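Mandelate racemase/muconate lactonizing enzyme (Polaromonas sp., PDB 3CB3) probably acts on sugar acids as an enolase-superfamily enzyme of the mandelate racemase group, binding magnesium and L-glucarate in its active site. Local coordinates at residues A[182-187]-A[213-218]; A[238-243]-A[261-266]; A[249-254]-A[279-284]; A[229-234]-A[257-262]; A[29-34]-A[42-47]. All coordinates share one frame; numbering follows the deposited sequence.

Interaction 1. Residues A[182-187]-A[213-218]. With MG (magnesium ion), chain E; LGT (L-glucaric acid), chain G.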
# COMPACT_ATOMS: atom_id res chain seq x y z
N LYS A 182 28.27 -0.46 9.12
CA LYS A 182 27.07 0.18 9.67
C LYS A 182 26.80 -0.48 11.02
O LYS A 182 26.69 -1.71 11.12
CB LYS A 182 25.86 -0.00 8.75
CG LYS A 182 24.66 0.85 9.19
CD LYS A 182 23.61 1.01 8.09
CE LYS A 182 22.81 -0.26 7.88
NZ LYS A 182 21.92 -0.12 6.68
N LEU A 183 26.69 0.35 12.05
CA LEU A 183 26.45 -0.15 13.41
C LEU A 183 25.04 0.17 13.89
O LEU A 183 24.55 1.28 13.72
CB LEU A 183 27.45 0.49 14.37
CG LEU A 183 28.93 0.33 14.01
CD1 LEU A 183 29.75 1.32 14.83
CD2 LEU A 183 29.38 -1.11 14.25
N LYS A 184 24.40 -0.82 14.49
CA LYS A 184 23.06 -0.61 15.00
C LYS A 184 23.12 0.14 16.33
O LYS A 184 23.95 -0.15 17.19
CB LYS A 184 22.34 -1.95 15.16
CG LYS A 184 21.93 -2.55 13.83
CD LYS A 184 21.27 -3.89 14.00
CE LYS A 184 20.69 -4.37 12.68
NZ LYS A 184 19.68 -3.41 12.16
N VAL A 185 22.26 1.15 16.46
CA VAL A 185 22.17 1.94 17.68
C VAL A 185 20.69 2.09 17.98
O VAL A 185 19.85 1.51 17.29
CB VAL A 185 22.79 3.36 17.51
CG1 VAL A 185 24.31 3.27 17.30
CG2 VAL A 185 22.13 4.08 16.33
N GLY A 186 20.35 2.84 19.02
CA GLY A 186 18.94 3.02 19.34
C GLY A 186 18.46 2.41 20.64
O GLY A 186 17.27 2.43 20.92
N GLN A 187 19.36 1.84 21.44
CA GLN A 187 18.93 1.24 22.69
C GLN A 187 18.53 2.33 23.69
O GLN A 187 18.91 3.49 23.53
CB GLN A 187 20.03 0.36 23.29
CG GLN A 187 21.41 0.99 23.29
CD GLN A 187 22.45 0.05 23.85
OE1 GLN A 187 23.64 0.15 23.53
NE2 GLN A 187 22.03 -0.88 24.71
N ASP A 213 22.60 2.84 12.33
CA ASP A 213 21.20 2.63 12.00
C ASP A 213 20.43 2.55 13.33
O ASP A 213 20.68 1.66 14.14
CB ASP A 213 21.02 1.32 11.23
CG ASP A 213 19.64 1.21 10.59
OD1 ASP A 213 18.67 1.78 11.12
OD2 ASP A 213 19.54 0.52 9.55
N ALA A 214 19.54 3.51 13.56
CA ALA A 214 18.74 3.55 14.79
C ALA A 214 17.44 2.75 14.64
O ALA A 214 16.73 2.52 15.61
CB ALA A 214 18.43 5.01 15.16
N ASN A 215 17.14 2.36 13.40
CA ASN A 215 15.93 1.61 13.12
C ASN A 215 14.65 2.19 13.75
O ASN A 215 13.89 1.46 14.39
CB ASN A 215 16.10 0.15 13.57
CG ASN A 215 17.04 -0.61 12.67
OD1 ASN A 215 16.67 -1.03 11.57
ND2 ASN A 215 18.28 -0.79 13.13
N GLN A 216 14.45 3.49 13.55
CA GLN A 216 13.26 4.22 14.03
C GLN A 216 13.02 4.20 15.54
O GLN A 216 11.91 4.48 16.00
CB GLN A 216 12.00 3.68 13.34
CG GLN A 216 12.20 3.21 11.90
CD GLN A 216 10.91 2.68 11.26
OE1 GLN A 216 10.96 1.82 10.38
NE2 GLN A 216 9.78 3.21 11.68
N GLN A 217 14.06 3.91 16.32
CA GLN A 217 13.89 3.81 17.75
C GLN A 217 13.89 5.08 18.59
O GLN A 217 13.57 5.02 19.78
CB GLN A 217 14.91 2.82 18.31
CG GLN A 217 14.60 1.40 17.88
CD GLN A 217 15.69 0.42 18.23
OE1 GLN A 217 16.79 0.47 17.66
NE2 GLN A 217 15.42 -0.46 19.19
N TRP A 218 14.24 6.21 18.00
CA TRP A 218 14.25 7.45 18.77
C TRP A 218 13.02 8.32 18.54
O TRP A 218 12.41 8.27 17.47
CB TRP A 218 15.48 8.29 18.41
CG TRP A 218 16.80 7.64 18.69
CD1 TRP A 218 17.12 6.83 19.75
CD2 TRP A 218 18.00 7.79 17.93
NE1 TRP A 218 18.45 6.48 19.69
CE2 TRP A 218 19.01 7.05 18.58
CE3 TRP A 218 18.32 8.48 16.75
CZ2 TRP A 218 20.32 6.98 18.09
CZ3 TRP A 218 19.63 8.42 16.26
CH2 TRP A 218 20.61 7.67 16.94
MG MG E . 18.11 0.23 8.05
O1A LGT G . 19.22 -1.05 6.89
C1 LGT G . 18.97 -2.26 7.06
O1B LGT G . 19.35 -3.19 6.30
C2 LGT G . 18.11 -2.67 8.30
O2 LGT G . 17.28 -1.57 8.71
C3 LGT G . 17.24 -3.91 8.03
O3 LGT G . 16.39 -3.62 6.92
C4 LGT G . 16.36 -4.38 9.23
O4 LGT G . 14.96 -4.21 8.95
C5 LGT G . 16.56 -5.86 9.66
O5 LGT G . 16.32 -6.72 8.54
C6 LGT G . 17.98 -6.11 10.22
O6A LGT G . 18.18 -5.72 11.40
O6B LGT G . 18.83 -6.65 9.49
O HOH W 1 20.54 -1.89 10.42
O HOH W 2 20.22 5.20 21.79
O HOH W 3 17.19 1.37 9.38
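The indole of Trp218 meets Val185 CG2 and Gly186 CA obliquely, with CG2 3.8 Å from its CZ2. Ala214 CB lies 3.6 Å above one face, offset toward the rim, and a water sits in plane at the edge, accepting from NE1. This packing lies just past the C-terminal ends of strands 181-184 and 210-213, where the active site of an enolase-type beta/alpha barrel sits. Backbone bonds pair the strands: Asp213 N gives to Leu183 O, and Val185 N to Asp213 O. Gly186 suits its place, because at its phi of 113° a CB would jam against the preceding carbonyl and run into Ala214 O. Lys182 and Lys184 are long enough to reach the bound glucarate: Lys182 NZ gives to O1A and Lys184 NZ to O6A, each at 2.9 Å. With CG anti to N (chi1 -171°), the Lys182 chain passes Asp213 CB, 4.1 Å from its CD, and carries NZ to O1A, Glu239 and Glu335. Shortened to an alanine, Lys182 would probably leave O1A without this donor and both glutamates without this salt bridge. Asp213 divides its carboxylate: OD1 closes an Asx turn with Asn215 N at 2.8 Å, and OD2 binds magnesium at 2.1 Å.

Interaction 2. Residues A[238-243]-A[261-266]. With MG (magnesium ion), chain E; LGT (L-glucaric acid), chain G.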
# COMPACT_ATOMS: atom_id res chain seq x y z
N ILE A 238 23.37 8.81 9.56
CA ILE A 238 22.61 8.34 10.70
C ILE A 238 21.29 7.94 10.04
O ILE A 238 20.56 8.79 9.53
CB ILE A 238 22.35 9.46 11.73
CG1 ILE A 238 23.66 9.87 12.40
CG2 ILE A 238 21.35 8.98 12.78
CD1 ILE A 238 23.55 11.10 13.26
N GLU A 239 21.02 6.63 10.03
CA GLU A 239 19.86 6.05 9.38
C GLU A 239 18.63 5.81 10.28
O GLU A 239 18.75 5.37 11.43
CB GLU A 239 20.27 4.72 8.75
CG GLU A 239 19.20 3.97 8.03
CD GLU A 239 19.74 2.73 7.37
OE1 GLU A 239 20.95 2.71 7.07
OE2 GLU A 239 18.96 1.79 7.13
N GLU A 240 17.46 6.11 9.71
CA GLU A 240 16.18 5.94 10.39
C GLU A 240 16.18 6.33 11.86
O GLU A 240 15.85 5.52 12.73
CB GLU A 240 15.69 4.49 10.26
CG GLU A 240 15.24 4.10 8.85
CD GLU A 240 14.11 3.07 8.87
OE1 GLU A 240 14.37 1.88 9.18
OE2 GLU A 240 12.95 3.46 8.58
N PRO A 241 16.54 7.58 12.17
CA PRO A 241 16.52 7.94 13.58
C PRO A 241 15.08 8.00 14.09
O PRO A 241 14.83 7.77 15.28
CB PRO A 241 17.21 9.30 13.60
CG PRO A 241 16.85 9.88 12.28
CD PRO A 241 16.99 8.71 11.34
N LEU A 242 14.15 8.28 13.18
CA LEU A 242 12.73 8.41 13.53
C LEU A 242 11.81 7.46 12.77
O LEU A 242 12.25 6.71 11.90
CB LEU A 242 12.26 9.85 13.24
CG LEU A 242 13.05 10.96 13.94
CD1 LEU A 242 12.65 12.32 13.38
CD2 LEU A 242 12.81 10.88 15.44
N ASP A 243 10.53 7.51 13.12
CA ASP A 243 9.51 6.69 12.47
C ASP A 243 9.63 7.00 10.98
O ASP A 243 9.78 8.16 10.60
CB ASP A 243 8.12 7.09 12.96
CG ASP A 243 7.02 6.29 12.30
OD1 ASP A 243 6.63 5.23 12.85
OD2 ASP A 243 6.55 6.70 11.22
N ILE A 261 21.34 12.44 6.99
CA ILE A 261 20.26 11.65 7.55
C ILE A 261 19.81 10.72 6.42
O ILE A 261 19.59 11.17 5.29
CB ILE A 261 19.05 12.54 7.95
CG1 ILE A 261 19.48 13.54 9.03
CG2 ILE A 261 17.91 11.67 8.44
CD1 ILE A 261 19.97 12.89 10.30
N ALA A 262 19.69 9.43 6.72
CA ALA A 262 19.26 8.47 5.71
C ALA A 262 17.97 7.77 6.13
O ALA A 262 17.77 7.45 7.31
CB ALA A 262 20.35 7.43 5.48
N THR A 263 17.08 7.54 5.17
CA THR A 263 15.83 6.85 5.46
C THR A 263 15.07 6.55 4.18
O THR A 263 15.40 7.09 3.13
CB THR A 263 14.92 7.69 6.41
OG1 THR A 263 13.71 6.95 6.68
CG2 THR A 263 14.57 9.05 5.80
N GLY A 264 14.10 5.64 4.27
CA GLY A 264 13.30 5.30 3.12
C GLY A 264 13.07 3.81 2.91
O GLY A 264 12.16 3.43 2.19
N GLU A 265 13.89 2.97 3.54
CA GLU A 265 13.77 1.52 3.37
C GLU A 265 12.36 0.96 3.60
O GLU A 265 11.99 -0.03 2.98
CB GLU A 265 14.75 0.78 4.29
CG GLU A 265 14.31 0.69 5.76
CD GLU A 265 15.38 0.06 6.64
OE1 GLU A 265 16.51 0.59 6.66
OE2 GLU A 265 15.09 -0.96 7.31
N MET A 266 11.58 1.58 4.48
CA MET A 266 10.23 1.10 4.77
C MET A 266 9.15 1.57 3.78
O MET A 266 8.06 1.00 3.75
CB MET A 266 9.81 1.51 6.19
CG MET A 266 10.74 1.00 7.27
SD MET A 266 11.02 -0.77 7.14
CE MET A 266 9.38 -1.40 7.53
MG MG E . 18.11 0.23 8.05
O1A LGT G . 19.22 -1.05 6.89
C1 LGT G . 18.97 -2.26 7.06
O1B LGT G . 19.35 -3.19 6.30
C2 LGT G . 18.11 -2.67 8.30
O2 LGT G . 17.28 -1.57 8.71
C3 LGT G . 17.24 -3.91 8.03
O3 LGT G . 16.39 -3.62 6.92
C4 LGT G . 16.36 -4.38 9.23
O4 LGT G . 14.96 -4.21 8.95
C5 LGT G . 16.56 -5.86 9.66
O5 LGT G . 16.32 -6.72 8.54
C6 LGT G . 17.98 -6.11 10.22
O6A LGT G . 18.18 -5.72 11.40
O6B LGT G . 18.83 -6.65 9.49
O HOH W 4 11.94 4.03 5.96
O HOH W 5 12.97 6.33 9.20
O HOH W 3 17.19 1.37 9.38
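Glu240, Ile261 and Ala262 bury the most surface where the strands 238-239 and 261-263 run parallel, the two ends of a beta-alpha-beta crossover in the enolase-type barrel. Ala262 is gripped through its backbone: its N gives to Ile238 O at 3.0 Å, and its O receives Glu240 N at 2.8 Å, nearly straight along the carbonyl. Ile261 supplies branched bulk on the other face, its CD1 meeting Ile238 CB and its CG2 reaching Pro241 CD at 4.2 Å. Past the strand, Glu240 bends at chi2 (-148°) and crosses Glu265 at about a right angle, with OE1 3.5 Å from Glu265 OE2, like charges that the magnesium on Glu265 OE1 probably offsets. Glu240 OE2 accepts from two waters: one takes the N-H of Met266, and the other joins Leu242 O to Thr263 OG1. With a leucine in place of Glu240, both waters would probably lose their shared acceptor, leaving Thr263 and Met266 less firmly tied. Glu239 OE1 pairs with Lys182, while OE2 turns to the metal. There Glu239 OE2 and Glu265 OE1 come within 2.8 Å because the same magnesium binds both, at 2.0 and 2.1 Å, their carboxylate planes 67° apart.

Interaction 3. Residues A[249-254]-A[279-284]. With MG (magnesium ion), chain F.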
# COMPACT_ATOMS: atom_id res chain seq x y z
N GLY A 249 9.94 15.55 11.00
CA GLY A 249 10.95 15.36 12.02
C GLY A 249 12.31 15.09 11.39
O GLY A 249 13.33 15.62 11.84
N HIS A 250 12.32 14.26 10.36
CA HIS A 250 13.57 13.95 9.67
C HIS A 250 14.14 15.20 9.01
O HIS A 250 15.34 15.45 9.06
CB HIS A 250 13.35 12.86 8.62
CG HIS A 250 13.29 11.48 9.19
ND1 HIS A 250 14.33 10.93 9.92
CD2 HIS A 250 12.34 10.52 9.13
CE1 HIS A 250 14.02 9.70 10.27
NE2 HIS A 250 12.81 9.42 9.81
N ALA A 251 13.27 16.00 8.40
CA ALA A 251 13.71 17.23 7.75
C ALA A 251 14.35 18.19 8.74
O ALA A 251 15.38 18.79 8.45
CB ALA A 251 12.54 17.91 7.03
N ALA A 252 13.74 18.33 9.92
CA ALA A 252 14.27 19.22 10.95
C ALA A 252 15.66 18.77 11.39
O ALA A 252 16.56 19.59 11.57
CB ALA A 252 13.32 19.29 12.15
N LEU A 253 15.85 17.46 11.56
CA LEU A 253 17.15 16.93 11.95
C LEU A 253 18.17 17.19 10.83
O LEU A 253 19.25 17.73 11.06
CB LEU A 253 17.06 15.43 12.24
CG LEU A 253 16.34 15.03 13.53
CD1 LEU A 253 15.95 13.56 13.47
CD2 LEU A 253 17.24 15.30 14.73
N ALA A 254 17.81 16.79 9.61
CA ALA A 254 18.69 16.98 8.46
C ALA A 254 19.12 18.43 8.31
O ALA A 254 20.29 18.72 8.09
CB ALA A 254 17.99 16.51 7.18
N HIS A 279 9.70 17.12 1.51
CA HIS A 279 10.00 17.67 2.83
C HIS A 279 11.50 17.86 3.06
O HIS A 279 11.90 18.45 4.07
CB HIS A 279 9.51 16.74 3.96
CG HIS A 279 8.02 16.75 4.15
ND1 HIS A 279 7.18 15.87 3.50
CD2 HIS A 279 7.23 17.50 4.95
CE1 HIS A 279 5.94 16.09 3.89
NE2 HIS A 279 5.94 17.07 4.77
N ARG A 280 12.33 17.37 2.14
CA ARG A 280 13.78 17.45 2.29
C ARG A 280 14.08 16.70 3.60
O ARG A 280 14.83 17.17 4.45
CB ARG A 280 14.26 18.90 2.39
CG ARG A 280 13.87 19.74 1.16
CD ARG A 280 14.45 21.14 1.20
NE ARG A 280 13.94 21.95 2.30
CZ ARG A 280 12.70 22.43 2.38
NH1 ARG A 280 11.82 22.17 1.42
NH2 ARG A 280 12.34 23.17 3.42
N ALA A 281 13.48 15.53 3.73
CA ALA A 281 13.62 14.71 4.92
C ALA A 281 14.81 13.75 4.91
O ALA A 281 15.01 13.00 5.88
CB ALA A 281 12.33 13.92 5.15
N ALA A 282 15.60 13.75 3.85
CA ALA A 282 16.73 12.83 3.80
C ALA A 282 17.83 13.26 2.86
O ALA A 282 17.58 13.70 1.74
CB ALA A 282 16.24 11.44 3.42
N ASP A 283 19.07 13.13 3.32
CA ASP A 283 20.25 13.47 2.54
C ASP A 283 20.54 12.27 1.64
O ASP A 283 20.89 12.43 0.48
CB ASP A 283 21.42 13.74 3.48
CG ASP A 283 21.17 14.92 4.38
OD1 ASP A 283 21.23 16.07 3.89
OD2 ASP A 283 20.88 14.69 5.58
N TYR A 284 20.37 11.08 2.21
CA TYR A 284 20.55 9.82 1.51
C TYR A 284 19.18 9.15 1.45
O TYR A 284 18.58 8.87 2.48
CB TYR A 284 21.50 8.89 2.25
CG TYR A 284 22.95 9.13 1.97
CD1 TYR A 284 23.56 8.56 0.85
CD2 TYR A 284 23.73 9.91 2.82
CE1 TYR A 284 24.91 8.77 0.59
CE2 TYR A 284 25.07 10.13 2.56
CZ TYR A 284 25.66 9.55 1.45
OH TYR A 284 27.00 9.73 1.22
MG MG F . 22.11 18.26 7.28
O HOH W 6 16.03 19.29 5.99
O HOH W 7 20.98 18.07 5.43
O HOH W 8 21.72 16.34 7.54
O HOH W 9 22.78 20.28 7.05
O HOH W 10 23.71 17.74 6.36
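His279 presents its carbonyl oxygen to the methyl of Ala251, with O 3.1 Å from CB, a tight fit that leaves little room for a larger side chain at that point of helix 247-256. The His279 ring is held by other partners, its ND1 bonding Asp275 O. Arg280 then leaves the preceding helix with positive phi (59°) in a Schellman motif, a position often given to glycine but tolerated here with the side chain directed to the exposed surface. Its carbonyl is turned to the neighbouring helix: O lies 3.5 Å from Ala251 CA in a CA-H...O contact, and a water donating to both Arg280 O and Ala251 O, at 2.9 and 2.6 Å, ties the two backbones. Ala281 lies against the helix, its CB 3.8 Å from His250 CB. Its carbonyl O, buried without a polar partner, rests 3.2 Å from the same His250 CB. The imidazole leads off from there, its NE2 bonding weakly to Leu242 O and Asp243 O. Asp283 ends the contact, with OD2 beside the methyl of Ala254 and also bonded to Ile261 N. Both Asp283 oxygens accept from waters of a second magnesium, which Ala254 O binds directly at 2.0 Å. Alanines thus let the loop backbone lie against the helix at the N-terminal ends of the barrel strands. With one carbonyl buried unpaired, the polar hold comes from water and from an aspartate that probably steadies the hydrated ion from its second shell.

Interaction 4. Residues A[229-234]-A[257-262]. With MG (magnesium ion), chain F.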
# COMPACT_ATOMS: atom_id res chain seq x y z
N ILE A 229 25.39 14.49 19.48
CA ILE A 229 26.57 13.86 20.07
C ILE A 229 27.37 13.18 18.96
O ILE A 229 28.60 13.16 18.98
CB ILE A 229 26.19 12.81 21.13
CG1 ILE A 229 25.38 13.47 22.24
CG2 ILE A 229 27.44 12.14 21.69
CD1 ILE A 229 26.07 14.65 22.87
N PHE A 230 26.66 12.63 17.98
CA PHE A 230 27.31 11.93 16.89
C PHE A 230 28.01 12.82 15.86
O PHE A 230 28.83 12.33 15.09
CB PHE A 230 26.31 11.02 16.18
CG PHE A 230 26.11 9.69 16.86
CD1 PHE A 230 27.20 8.92 17.24
CD2 PHE A 230 24.83 9.18 17.06
CE1 PHE A 230 27.03 7.67 17.82
CE2 PHE A 230 24.64 7.92 17.63
CZ PHE A 230 25.74 7.16 18.01
N GLU A 231 27.69 14.11 15.85
CA GLU A 231 28.27 15.04 14.88
C GLU A 231 29.79 14.94 14.73
O GLU A 231 30.30 14.71 13.64
CB GLU A 231 27.88 16.49 15.21
CG GLU A 231 26.49 16.93 14.74
CD GLU A 231 26.38 17.13 13.23
OE1 GLU A 231 26.35 16.13 12.48
OE2 GLU A 231 26.33 18.31 12.78
N PRO A 232 30.54 15.12 15.84
CA PRO A 232 32.00 15.04 15.75
C PRO A 232 32.58 13.71 15.26
O PRO A 232 33.77 13.63 14.96
CB PRO A 232 32.45 15.41 17.17
CG PRO A 232 31.29 14.97 18.04
CD PRO A 232 30.10 15.39 17.22
N PHE A 233 31.75 12.68 15.17
CA PHE A 233 32.21 11.37 14.70
C PHE A 233 32.38 11.33 13.18
O PHE A 233 33.05 10.44 12.65
CB PHE A 233 31.20 10.29 15.10
CG PHE A 233 31.27 9.90 16.54
CD1 PHE A 233 31.89 8.72 16.93
CD2 PHE A 233 30.68 10.70 17.52
CE1 PHE A 233 31.93 8.33 18.27
CE2 PHE A 233 30.71 10.32 18.86
CZ PHE A 233 31.33 9.14 19.24
N ASN A 234 31.75 12.27 12.48
CA ASN A 234 31.83 12.31 11.02
C ASN A 234 31.38 11.00 10.41
O ASN A 234 32.09 10.41 9.59
CB ASN A 234 33.26 12.61 10.55
CG ASN A 234 33.68 14.04 10.83
OD1 ASN A 234 32.88 14.97 10.76
ND2 ASN A 234 34.96 14.22 11.13
N PHE A 257 21.70 19.35 11.41
CA PHE A 257 22.98 18.67 11.51
C PHE A 257 23.74 18.44 10.20
O PHE A 257 23.15 18.25 9.15
CB PHE A 257 22.77 17.35 12.24
CG PHE A 257 22.21 17.52 13.62
CD1 PHE A 257 22.95 18.15 14.62
CD2 PHE A 257 20.92 17.08 13.93
CE1 PHE A 257 22.41 18.35 15.89
CE2 PHE A 257 20.38 17.28 15.20
CZ PHE A 257 21.12 17.91 16.18
N ASP A 258 25.07 18.46 10.31
CA ASP A 258 25.93 18.24 9.16
C ASP A 258 25.85 16.79 8.72
O ASP A 258 25.78 16.50 7.53
CB ASP A 258 27.39 18.55 9.51
CG ASP A 258 27.61 20.01 9.85
OD1 ASP A 258 26.71 20.83 9.58
OD2 ASP A 258 28.70 20.33 10.37
N THR A 259 25.87 15.88 9.70
CA THR A 259 25.79 14.46 9.40
C THR A 259 24.55 14.15 8.58
O THR A 259 23.45 14.55 8.93
CB THR A 259 25.74 13.62 10.70
OG1 THR A 259 26.91 13.89 11.47
CG2 THR A 259 25.69 12.13 10.37
N PRO A 260 24.73 13.45 7.45
CA PRO A 260 23.61 13.10 6.58
C PRO A 260 22.61 12.21 7.29
O PRO A 260 22.98 11.36 8.10
CB PRO A 260 24.28 12.37 5.41
CG PRO A 260 25.64 13.00 5.35
CD PRO A 260 26.02 13.10 6.81
N ILE A 261 21.34 12.44 6.99
CA ILE A 261 20.26 11.65 7.55
C ILE A 261 19.81 10.72 6.42
O ILE A 261 19.59 11.17 5.29
CB ILE A 261 19.05 12.54 7.95
CG1 ILE A 261 19.48 13.54 9.03
CG2 ILE A 261 17.91 11.67 8.44
CD1 ILE A 261 19.97 12.89 10.30
N ALA A 262 19.69 9.43 6.72
CA ALA A 262 19.26 8.47 5.71
C ALA A 262 17.97 7.77 6.13
O ALA A 262 17.77 7.45 7.31
CB ALA A 262 20.35 7.43 5.48
MG MG F . 22.11 18.26 7.28
O HOH W 11 28.67 12.10 12.47
O HOH W 10 23.71 17.74 6.36
O HOH W 8 21.72 16.34 7.54
O HOH W 9 22.78 20.28 7.05
O HOH W 7 20.98 18.07 5.43
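Glu231 supplies almost everything that segment 229-234 offers, and hydrogen bonds come first. Its OE1 takes two donors from Thr259: the backbone N at 2.8 Å on the syn lone pair, and OG1 at 2.5 Å, nearly along the C-O axis. OE2 receives Asp258 N at 2.8 Å from the syn side, 23° out of the carboxylate plane. Two consecutive amides and a hydroxyl therefore hold the carboxylate, brought round to them by a bend at chi2 (-73°). A water adds a second link by donating to Phe230 O and to Thr259 OG1. Glu231 CG makes the apolar contact, meeting the Phe257 ring obliquely 3.7 Å from CD1; OE2 approaches that ring's edge in plane, a polar-aromatic contact. Asp258 OD2 stands 3.9 Å from Glu231 OE2, a like pair whose repulsion the amide donors probably ease. The residue before Asp258, Phe257, binds the second magnesium through its O at 2.1 Å. Glutamate suits this place, since its length spans from the end of helix 220-230 to the turn between helix 247-256 and strand 261-263 of the enolase-type beta/alpha barrel. The turn is thus fixed from two sides, by a carboxylate on its amides and a cation on a carbonyl.

Interaction 5. Residues A[29-34]-A[42-47]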
# COMPACT_ATOMS: atom_id res chain seq x y z
N THR A 29 21.23 -17.19 10.47
CA THR A 29 21.08 -16.75 11.85
C THR A 29 19.82 -15.91 11.98
O THR A 29 19.58 -15.00 11.18
CB THR A 29 22.28 -15.90 12.33
OG1 THR A 29 22.15 -14.57 11.82
CG2 THR A 29 23.59 -16.51 11.83
N PRO A 30 18.99 -16.19 13.00
CA PRO A 30 17.75 -15.45 13.22
C PRO A 30 17.96 -13.97 13.52
O PRO A 30 18.93 -13.58 14.18
CB PRO A 30 17.11 -16.19 14.38
CG PRO A 30 18.28 -16.66 15.16
CD PRO A 30 19.22 -17.16 14.08
N ILE A 31 17.05 -13.15 13.02
CA ILE A 31 17.12 -11.71 13.24
C ILE A 31 16.17 -11.34 14.37
O ILE A 31 14.96 -11.55 14.26
CB ILE A 31 16.70 -10.94 11.97
CG1 ILE A 31 17.39 -11.55 10.75
CG2 ILE A 31 17.09 -9.47 12.10
CD1 ILE A 31 16.76 -11.13 9.43
N SER A 32 16.71 -10.80 15.46
CA SER A 32 15.89 -10.40 16.60
C SER A 32 16.15 -8.96 17.03
O SER A 32 17.19 -8.65 17.61
CB SER A 32 16.15 -11.34 17.79
OG SER A 32 15.76 -12.67 17.47
N ASP A 33 15.20 -8.09 16.73
CA ASP A 33 15.31 -6.68 17.09
C ASP A 33 14.80 -6.46 18.51
O ASP A 33 14.61 -7.41 19.27
CB ASP A 33 14.49 -5.83 16.12
CG ASP A 33 13.00 -6.13 16.19
OD1 ASP A 33 12.62 -7.30 15.97
OD2 ASP A 33 12.22 -5.21 16.49
N ALA A 34 14.59 -5.20 18.87
CA ALA A 34 14.11 -4.84 20.19
C ALA A 34 12.73 -5.44 20.46
O ALA A 34 12.43 -5.86 21.58
CB ALA A 34 14.06 -3.32 20.34
N LYS A 42 8.17 -12.81 17.29
CA LYS A 42 9.10 -13.91 17.08
C LYS A 42 10.29 -13.47 16.23
O LYS A 42 10.20 -12.53 15.44
CB LYS A 42 8.40 -15.07 16.37
CG LYS A 42 7.39 -15.81 17.21
CD LYS A 42 6.73 -16.93 16.41
CE LYS A 42 6.17 -18.01 17.34
NZ LYS A 42 5.22 -17.47 18.35
N PRO A 43 11.44 -14.14 16.39
CA PRO A 43 12.61 -13.78 15.60
C PRO A 43 12.32 -14.09 14.14
O PRO A 43 11.48 -14.95 13.84
CB PRO A 43 13.70 -14.70 16.16
CG PRO A 43 13.26 -14.97 17.57
CD PRO A 43 11.77 -15.16 17.41
N MET A 44 12.99 -13.39 13.23
CA MET A 44 12.82 -13.61 11.80
C MET A 44 13.81 -14.71 11.44
O MET A 44 15.01 -14.54 11.64
CB MET A 44 13.16 -12.33 11.04
CG MET A 44 12.79 -12.34 9.56
SD MET A 44 13.40 -10.86 8.72
CE MET A 44 12.91 -9.58 9.90
N THR A 45 13.32 -15.83 10.91
CA THR A 45 14.20 -16.94 10.56
C THR A 45 14.18 -17.30 9.07
O THR A 45 14.92 -18.18 8.62
CB THR A 45 13.83 -18.22 11.36
OG1 THR A 45 12.51 -18.66 10.99
CG2 THR A 45 13.87 -17.94 12.86
N GLU A 46 13.35 -16.61 8.30
CA GLU A 46 13.27 -16.88 6.87
C GLU A 46 12.73 -15.66 6.12
O GLU A 46 12.17 -14.75 6.73
CB GLU A 46 12.37 -18.09 6.60
CG GLU A 46 11.01 -18.00 7.28
CD GLU A 46 10.12 -19.19 6.98
OE1 GLU A 46 10.64 -20.32 6.88
OE2 GLU A 46 8.89 -19.00 6.85
N ILE A 47 12.93 -15.65 4.81
CA ILE A 47 12.44 -14.57 3.96
C ILE A 47 11.65 -15.20 2.83
O ILE A 47 12.12 -16.15 2.21
CB ILE A 47 13.58 -13.76 3.31
CG1 ILE A 47 14.53 -13.22 4.36
CG2 ILE A 47 12.99 -12.60 2.51
CD1 ILE A 47 15.78 -12.58 3.76
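Ile31 and Met44 face each other as an antiparallel hydrogen-bonded pair, their side chains side by side and pointing the same way. Ile31 N gives to Met44 O at 2.8 Å, in the carbonyl plane, and Met44 N returns a bond to Ile31 O at 2.9 Å. With Met44 CG anti to the backbone N (chi1 -170°), its chain runs along Ile31 and brings SD within 3.4 Å of CD1. A flexible thioether and a branched aliphatic chain suit this buried face. On the outer side, Pro30 CB packs against Pro43 CB at 4.1 Å and against Thr45 CG2 at 4.0 Å, while Ser32 OG meets the CB-CG edge of Pro43, 3.2 Å from CB. The prolines, which have no N-H to give, sit outside the bonded pair and stiffen the chain there. Further out, strand 44-56 goes on to pair with strand 15-27, Thr45 bonding Leu27. At the other end Asp33 is the N-cap of the short helix 34-37, its OD2 accepting from Lys35 N. Ile31 and Ile47 both touch Trp339, and Ile31 also touches the bound glucarate, about 4 Å away at the nearest atoms. The arrangement is that of a beta hairpin of the N-terminal domain, and the touch of Ile31 on glucarate is consistent with the capping-domain loop that covers the substrate in enolase-superfamily enzymes.

In the fold
From the N terminus, interaction 5 closes a short hairpin loop in the N-terminal domain and touches interaction 1 where Ala34 meets Gln217. Interaction 1 follows, shutting the crossover from strand 181-184 through helix 190-204 to strand 210-213. Interactions 4 and 2 then open in turn and end on overlapping residues: interaction 4 ties the end of helix 220-230 to the turn before strand 261-263, while interaction 2 pairs strand 238-239 with that strand. Interaction 3 starts inside both loops and closes after them, crossing each, and brings helix 247-256 to the loop before strand 284-285. Interactions 1 and 2 share the magnesium that binds the glucarate, whereas interactions 3 and 4 share the second magnesium near the other ends of the strands.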